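Local coordinates for protein phosphoribosyl-AMP cyclohydrolase (Medicago truncatula, PDB 7BGM) that probably catalyses the second and third steps of histidine biosynthesis, hydrolysing phosphoribosyl-ATP to phosphoribosyl-AMP and then opening the adenine ring of that product, at residues D159-L162 against C163-R167; A170-L173 against C174-L177; V193-H196 against A197-L201. One frame throughout, in Å; residues are numbered along the deposited sequence.

Contact 1 (D159-L162 against C163-R167); sequences DKLL and CSKIR
Leu162 and Ile166 meet one turn apart at the start of helix 159-178, an alpha helix of the MazG-type pyrophosphohydrolase part of the chain. Four backbone bonds of i to i+4 spacing join the segments; that from Cys163 N to Asp159 O is 2.9 Å long and nearly straight (166°). A chi1 of 176° sets Leu162 CG opposite its own amide nitrogen, which directs the isobutyl group toward the next turn. There its CG lies 4.2 Å from Ile166 CD1, the two chains crossing at a slant, and both lean on helix 183-204, Leu162 on Leu203 and Ile166 on His196. Cys163 SG lies 3.4 Å from Asp159 O, and the residue packs on Glu178 of the second subunit. Across that subunit interface, Glu178 of the second subunit also forms salt bridges with Lys160 and Arg167. Leu161 touches Leu155 of helix 151-156 and meets Lys165, whose NZ forms salt bridges to Glu168 and Glu169. Lys165 and Glu168 bind AMP in a structure of this protein and Glu169 is a zinc ligand here, which places the lysine at the pyrophosphohydrolase site. Lys165 CG sits 3.4 Å from Leu161 O and 4.2 Å from Leu161 CD1.

Contact 2 (A170-L173 against C174-L177); sequences ANEL and CETL
Glu175 reaches back along helix 159-178 to Asn171 and Glu172, one turn earlier. Its CB rests 3.5 Å from Glu172 O. Its CG, placed beside the backbone N (chi1 -68°), comes 3.2 Å from Asn171 O, the carbonyl that also accepts the Glu175 N-H. From there the chain runs extended to CD, and the carboxylate divides its neighbours: OE1 lies 3.6 Å from Glu172 OE1, while OE2 lies 3.2 Å from Asn171 ND2 and 3.6 Å from Glu172 OE2. Glu172 and Glu175 point the same way side by side, their carboxylate planes turned 65° apart; the Asn171 amide stands almost perpendicular to the Glu175 carboxylate. At its other end that amide is held through OD1, which accepts a bond from Arg167 of the second subunit. Farther along, Thr176 OG1 donates to Leu173 O at 2.7 Å, in the carbonyl plane and on a lone pair, and is hydrogen-bonded as well to Thr186 OG1 of helix 183-204. An alanine in place of Glu175 would remove its carboxylate and is likely to leave Asn171 ND2 without that neighbour and Glu172 as the lone carboxylate of the pair. Glu172 and Glu175 both bind magnesium in a structure of this protein, so their closely set like charges are consistent with a site made for a cation, here beside a bound zinc ion.

Contact 3 (V193-H196 against A197-L201); sequences VLYH and AMVLL
Regular alpha-helical bonding carries helix 183-204 through Val193-Leu201, four i to i+4 bonds joining the two segments, the one from Met198 N to Leu194 O 2.8 Å long. Val199 N makes a second, weak hydrogen bond to His196 O. Among the side chains, Tyr195 and Val199 make the apolar meeting: Val199 CG2 stands over one face of the phenol ring, offset toward its rim, 4.2 Å from Tyr195 CZ. With chi1 at 179°, Val199 points CG2 back along the helix, 3.3 Å from Tyr195 O. The neighbouring His196 ring presents a face to the tyrosine, with Tyr195 CD2 3.6 Å above the imidazole plane and over its centre, while His196 CE1 sits at the edge of the phenol ring, in its plane. Met198 lays CB and CG along the helix wall, CG 3.3 Å from Leu194 O, then bends at its last torsion (71°) and packs against Leu128, Leu131 and Ile135 of helix 127-140. Ala197 CB lies 3.3 Å from Val193 O, and the residue packs on Met190 of the second subunit. The polar ends are engaged within this buried setting: Tyr195 OH is hydrogen-bonded to Thr152 OG1, and His196 ND1 to the backbone O of Asp192, a residue that coordinates zinc. Tyr195, Thr152 and Trp151 all bind AMP in a structure of this protein, so the packing against Val199 and His196 probably helps hold the ring that contacts AMP there, whereas the imidazole is probably steadied by its bond to Asp192.

Contacts 1 and 2 follow one another on helix 159-178, their centres about 16 Å apart, and both are partly buried; contact 3, on helix 183-204, is wholly buried. Contact 1 lies closer to contact 3, about 10 Å between centres: Leu162 CD1 packs 3.5 Å from His196 O, and Lys165 CB equally near His196 CD2. Contact 2 touches it more lightly, through Ala170 and Leu173 on Val193. The chemistry shifts accordingly. Contact 1 mixes aliphatic packing with charges, those of Lys160 and Arg167 directed to the other subunit and that of Lys165 to glutamates of its own chain; contact 2 gathers carboxylates at the metal site, and contact 3 is mainly aromatic and apolar.

Contact 1 (D159-L162 against C163-R167)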
loop_
_atom_site.group_PDB
_atom_site.type_symbol
_atom_site.label_atom_id
_atom_site.label_comp_id
_atom_site.label_asym_id
_atom_site.label_seq_id
_atom_site.Cartn_x
_atom_site.Cartn_y
_atom_site.Cartn_z
ATOM N N ASP A 159 0.487 8.451 29.736
ATOM C CA ASP A 159 -0.650 7.594 29.394
ATOM C C ASP A 159 -1.992 8.280 29.626
ATOM O O ASP A 159 -2.951 8.073 28.866
ATOM C CB ASP A 159 -0.597 6.314 30.233
ATOM C CG ASP A 159 0.427 5.318 29.728
ATOM O OD1 ASP A 159 1.116 5.605 28.726
ATOM O OD2 ASP A 159 0.532 4.232 30.341
ATOM N N LYS A 160 -2.098 9.068 30.699
ATOM C CA LYS A 160 -3.401 9.617 31.067
ATOM C C LYS A 160 -3.801 10.764 30.150
ATOM O O LYS A 160 -4.967 10.871 29.758
ATOM C CB LYS A 160 -3.398 10.063 32.535
ATOM C CG LYS A 160 -3.155 8.919 33.523
ATOM C CD LYS A 160 -3.689 7.561 33.021
ATOM C CE LYS A 160 -5.207 7.407 33.178
ATOM N NZ LYS A 160 -5.798 6.559 32.083
ATOM N N LEU A 161 -2.847 11.625 29.793
ATOM C CA LEU A 161 -3.107 12.610 28.751
ATOM C C LEU A 161 -3.498 11.922 27.451
ATOM O O LEU A 161 -4.451 12.343 26.784
ATOM C CB LEU A 161 -1.879 13.498 28.551
ATOM C CG LEU A 161 -1.873 14.486 27.382
ATOM C CD1 LEU A 161 -3.037 15.451 27.497
ATOM C CD2 LEU A 161 -0.553 15.243 27.336
ATOM N N LEU A 162 -2.794 10.837 27.094
ATOM C CA LEU A 162 -3.045 10.176 25.813
ATOM C C LEU A 162 -4.444 9.577 25.752
ATOM O O LEU A 162 -5.159 9.749 24.756
ATOM C CB LEU A 162 -1.996 9.092 25.550
ATOM C CG LEU A 162 -2.194 8.258 24.273
ATOM C CD1 LEU A 162 -2.164 9.113 23.004
ATOM C CD2 LEU A 162 -1.152 7.146 24.205
ATOM N N CYS A 163 -4.840 8.841 26.793
ATOM C CA CYS A 163 -6.163 8.215 26.782
ATOM C C CYS A 163 -7.252 9.266 26.841
ATOM O O CYS A 163 -8.298 9.119 26.198
ATOM C CB CYS A 163 -6.305 7.241 27.952
ATOM S SG CYS A 163 -5.263 5.771 27.777
ATOM N N SER A 164 -7.012 10.335 27.599
ATOM C CA SER A 164 -7.905 11.484 27.585
ATOM C C SER A 164 -8.141 11.991 26.166
ATOM O O SER A 164 -9.285 12.234 25.762
ATOM C CB SER A 164 -7.320 12.597 28.451
ATOM O OG SER A 164 -8.243 13.657 28.560
ATOM N N LYS A 165 -7.058 12.156 25.395
ATOM C CA LYS A 165 -7.176 12.658 24.029
ATOM C C LYS A 165 -7.915 11.675 23.122
ATOM O O LYS A 165 -8.704 12.088 22.270
ATOM C CB LYS A 165 -5.787 12.963 23.451
ATOM C CG LYS A 165 -5.106 14.205 24.049
ATOM C CD LYS A 165 -5.871 15.487 23.737
ATOM C CE LYS A 165 -6.124 15.659 22.235
ATOM N NZ LYS A 165 -7.208 16.655 21.963
ATOM N N ILE A 166 -7.653 10.371 23.266
ATOM C CA ILE A 166 -8.304 9.389 22.396
ATOM C C ILE A 166 -9.809 9.423 22.611
ATOM O O ILE A 166 -10.589 9.466 21.655
ATOM C CB ILE A 166 -7.730 7.980 22.641
ATOM C CG1 ILE A 166 -6.320 7.853 22.045
ATOM C CG2 ILE A 166 -8.649 6.912 22.039
ATOM C CD1 ILE A 166 -5.598 6.602 22.506
ATOM N N ARG A 167 -10.238 9.419 23.879
ATOM C CA ARG A 167 -11.659 9.529 24.176
ATOM C C ARG A 167 -12.234 10.845 23.648
ATOM O O ARG A 167 -13.316 10.863 23.039
ATOM C CB ARG A 167 -11.870 9.396 25.690
ATOM C CG ARG A 167 -11.660 7.971 26.194
ATOM C CD ARG A 167 -11.907 7.823 27.687
ATOM N NE ARG A 167 -11.820 6.423 28.106
ATOM C CZ ARG A 167 -10.787 5.902 28.761
ATOM N NH1 ARG A 167 -9.742 6.658 29.073
ATOM N NH2 ARG A 167 -10.789 4.618 29.077
#

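Contact 2 (A170-L173 against C174-L177)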
loop_
_atom_site.group_PDB
_atom_site.type_symbol
_atom_site.label_atom_id
_atom_site.label_comp_id
_atom_site.label_asym_id
_atom_site.label_seq_id
_atom_site.Cartn_x
_atom_site.Cartn_y
_atom_site.Cartn_z
ATOM N N ALA A 170 -12.454 10.726 19.735
ATOM C CA ALA A 170 -13.513 9.844 19.263
ATOM C C ALA A 170 -14.862 10.542 19.353
ATOM O O ALA A 170 -15.707 10.417 18.456
ATOM C CB ALA A 170 -13.529 8.549 20.075
ATOM N N ASN A 171 -15.078 11.290 20.435
ATOM C CA ASN A 171 -16.307 12.064 20.561
ATOM C C ASN A 171 -16.387 13.169 19.510
ATOM O O ASN A 171 -17.474 13.444 18.983
ATOM C CB ASN A 171 -16.401 12.653 21.963
ATOM C CG ASN A 171 -17.686 13.412 22.182
ATOM O OD1 ASN A 171 -18.773 12.827 22.166
ATOM N ND2 ASN A 171 -17.573 14.722 22.385
ATOM N N GLU A 172 -15.260 13.844 19.229
ATOM C CA GLU A 172 -15.227 14.854 18.165
ATOM C C GLU A 172 -15.633 14.257 16.824
ATOM O O GLU A 172 -16.379 14.876 16.055
ATOM C CB GLU A 172 -13.832 15.476 18.039
ATOM C CG GLU A 172 -13.420 16.393 19.167
ATOM C CD GLU A 172 -14.390 17.542 19.370
ATOM O OE1 GLU A 172 -14.745 18.223 18.382
ATOM O OE2 GLU A 172 -14.802 17.746 20.521
ATOM N N LEU A 173 -15.117 13.070 16.511
ATOM C CA LEU A 173 -15.479 12.417 15.259
ATOM C C LEU A 173 -16.972 12.133 15.205
ATOM O O LEU A 173 -17.628 12.373 14.177
ATOM C CB LEU A 173 -14.687 11.124 15.103
ATOM C CG LEU A 173 -14.950 10.342 13.819
ATOM C CD1 LEU A 173 -14.447 11.083 12.556
ATOM C CD2 LEU A 173 -14.308 8.967 13.949
ATOM N N CYS A 174 -17.531 11.637 16.313
ATOM C CA CYS A 174 -18.971 11.389 16.358
ATOM C C CYS A 174 -19.762 12.679 16.161
ATOM O O CYS A 174 -20.799 12.676 15.483
ATOM C CB CYS A 174 -19.346 10.731 17.685
ATOM S SG CYS A 174 -18.748 9.029 17.918
ATOM N N GLU A 175 -19.291 13.791 16.764
ATOM C CA GLU A 175 -19.991 15.070 16.635
ATOM C C GLU A 175 -20.114 15.496 15.178
ATOM O O GLU A 175 -21.099 16.148 14.816
ATOM C CB GLU A 175 -19.283 16.190 17.420
ATOM C CG GLU A 175 -19.279 16.117 18.949
ATOM C CD GLU A 175 -18.610 17.355 19.599
ATOM O OE1 GLU A 175 -18.306 18.346 18.887
ATOM O OE2 GLU A 175 -18.379 17.341 20.823
ATOM N N THR A 176 -19.129 15.155 14.325
ATOM C CA THR A 176 -19.200 15.596 12.928
ATOM C C THR A 176 -20.385 14.964 12.204
ATOM O O THR A 176 -20.896 15.538 11.232
ATOM C CB THR A 176 -17.900 15.293 12.158
ATOM O OG1 THR A 176 -17.743 13.876 11.953
ATOM C CG2 THR A 176 -16.670 15.881 12.864
ATOM N N LEU A 177 -20.833 13.795 12.665
ATOM C CA LEU A 177 -22.033 13.137 12.163
ATOM C C LEU A 177 -23.276 13.641 12.882
ATOM O O LEU A 177 -24.256 14.026 12.241
ATOM C CB LEU A 177 -21.926 11.618 12.340
ATOM C CG LEU A 177 -23.103 10.780 11.837
ATOM C CD1 LEU A 177 -23.287 10.940 10.333
ATOM C CD2 LEU A 177 -22.895 9.315 12.200
#

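Contact 3 (V193-H196 against A197-L201)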
loop_
_atom_site.group_PDB
_atom_site.type_symbol
_atom_site.label_atom_id
_atom_site.label_comp_id
_atom_site.label_asym_id
_atom_site.label_seq_id
_atom_site.Cartn_x
_atom_site.Cartn_y
_atom_site.Cartn_z
ATOM N N VAL A 193 -8.135 11.127 15.479
ATOM C CA VAL A 193 -8.343 9.821 16.101
ATOM C C VAL A 193 -7.199 8.888 15.740
ATOM O O VAL A 193 -6.608 8.236 16.609
ATOM C CB VAL A 193 -9.703 9.231 15.678
ATOM C CG1 VAL A 193 -9.838 7.781 16.152
ATOM C CG2 VAL A 193 -10.840 10.077 16.231
ATOM N N LEU A 194 -6.880 8.804 14.448
ATOM C CA LEU A 194 -5.837 7.887 13.999
ATOM C C LEU A 194 -4.510 8.199 14.670
ATOM O O LEU A 194 -3.826 7.295 15.170
ATOM C CB LEU A 194 -5.686 7.954 12.480
ATOM C CG LEU A 194 -6.517 6.986 11.676
ATOM C CD1 LEU A 194 -6.120 7.174 10.243
ATOM C CD2 LEU A 194 -6.220 5.563 12.145
ATOM N N TYR A 195 -4.110 9.472 14.665
ATOM C CA TYR A 195 -2.811 9.828 15.222
ATOM C C TYR A 195 -2.714 9.411 16.689
ATOM O O TYR A 195 -1.768 8.724 17.088
ATOM C CB TYR A 195 -2.571 11.327 15.057
ATOM C CG TYR A 195 -1.460 11.868 15.906
ATOM C CD1 TYR A 195 -0.131 11.646 15.562
ATOM C CD2 TYR A 195 -1.728 12.609 17.055
ATOM C CE1 TYR A 195 0.902 12.151 16.347
ATOM C CE2 TYR A 195 -0.699 13.111 17.839
ATOM C CZ TYR A 195 0.610 12.877 17.474
ATOM O OH TYR A 195 1.635 13.377 18.249
ATOM N N HIS A 196 -3.700 9.794 17.505
ATOM C CA HIS A 196 -3.615 9.476 18.930
ATOM C C HIS A 196 -3.720 7.972 19.172
ATOM O O HIS A 196 -2.995 7.417 20.012
ATOM C CB HIS A 196 -4.685 10.253 19.696
ATOM C CG HIS A 196 -4.411 11.723 19.761
ATOM N ND1 HIS A 196 -4.892 12.615 18.827
ATOM C CD2 HIS A 196 -3.682 12.452 20.640
ATOM C CE1 HIS A 196 -4.479 13.834 19.136
ATOM N NE2 HIS A 196 -3.747 13.762 20.236
ATOM N N ALA A 197 -4.583 7.284 18.419
ATOM C CA ALA A 197 -4.644 5.839 18.562
ATOM C C ALA A 197 -3.297 5.214 18.219
ATOM O O ALA A 197 -2.846 4.291 18.902
ATOM C CB ALA A 197 -5.750 5.254 17.691
ATOM N N MET A 198 -2.638 5.703 17.158
ATOM C CA MET A 198 -1.364 5.103 16.785
ATOM C C MET A 198 -0.279 5.336 17.833
ATOM O O MET A 198 0.655 4.530 17.933
ATOM C CB MET A 198 -0.942 5.611 15.407
ATOM C CG MET A 198 -1.740 4.873 14.366
ATOM S SD MET A 198 -1.544 5.602 12.759
ATOM C CE MET A 198 0.140 5.103 12.435
ATOM N N VAL A 199 -0.364 6.424 18.606
ATOM C CA VAL A 199 0.574 6.585 19.719
ATOM C C VAL A 199 0.353 5.495 20.764
ATOM O O VAL A 199 1.317 4.917 21.294
ATOM C CB VAL A 199 0.471 7.997 20.327
ATOM C CG1 VAL A 199 1.451 8.150 21.507
ATOM C CG2 VAL A 199 0.746 9.045 19.250
ATOM N N LEU A 200 -0.913 5.181 21.062
ATOM C CA LEU A 200 -1.207 4.068 21.966
ATOM C C LEU A 200 -0.716 2.741 21.393
ATOM O O LEU A 200 -0.150 1.916 22.122
ATOM C CB LEU A 200 -2.711 4.011 22.280
ATOM C CG LEU A 200 -3.216 2.896 23.204
ATOM C CD1 LEU A 200 -4.470 3.361 23.997
ATOM C CD2 LEU A 200 -3.550 1.614 22.456
ATOM N N LEU A 201 -0.918 2.508 20.083
ATOM C CA LEU A 201 -0.386 1.277 19.492
ATOM C C LEU A 201 1.118 1.168 19.705
ATOM O O LEU A 201 1.635 0.080 20.007
ATOM C CB LEU A 201 -0.701 1.213 17.997
ATOM C CG LEU A 201 -2.166 1.142 17.571
ATOM C CD1 LEU A 201 -2.255 0.962 16.057
ATOM C CD2 LEU A 201 -2.888 0.001 18.288
#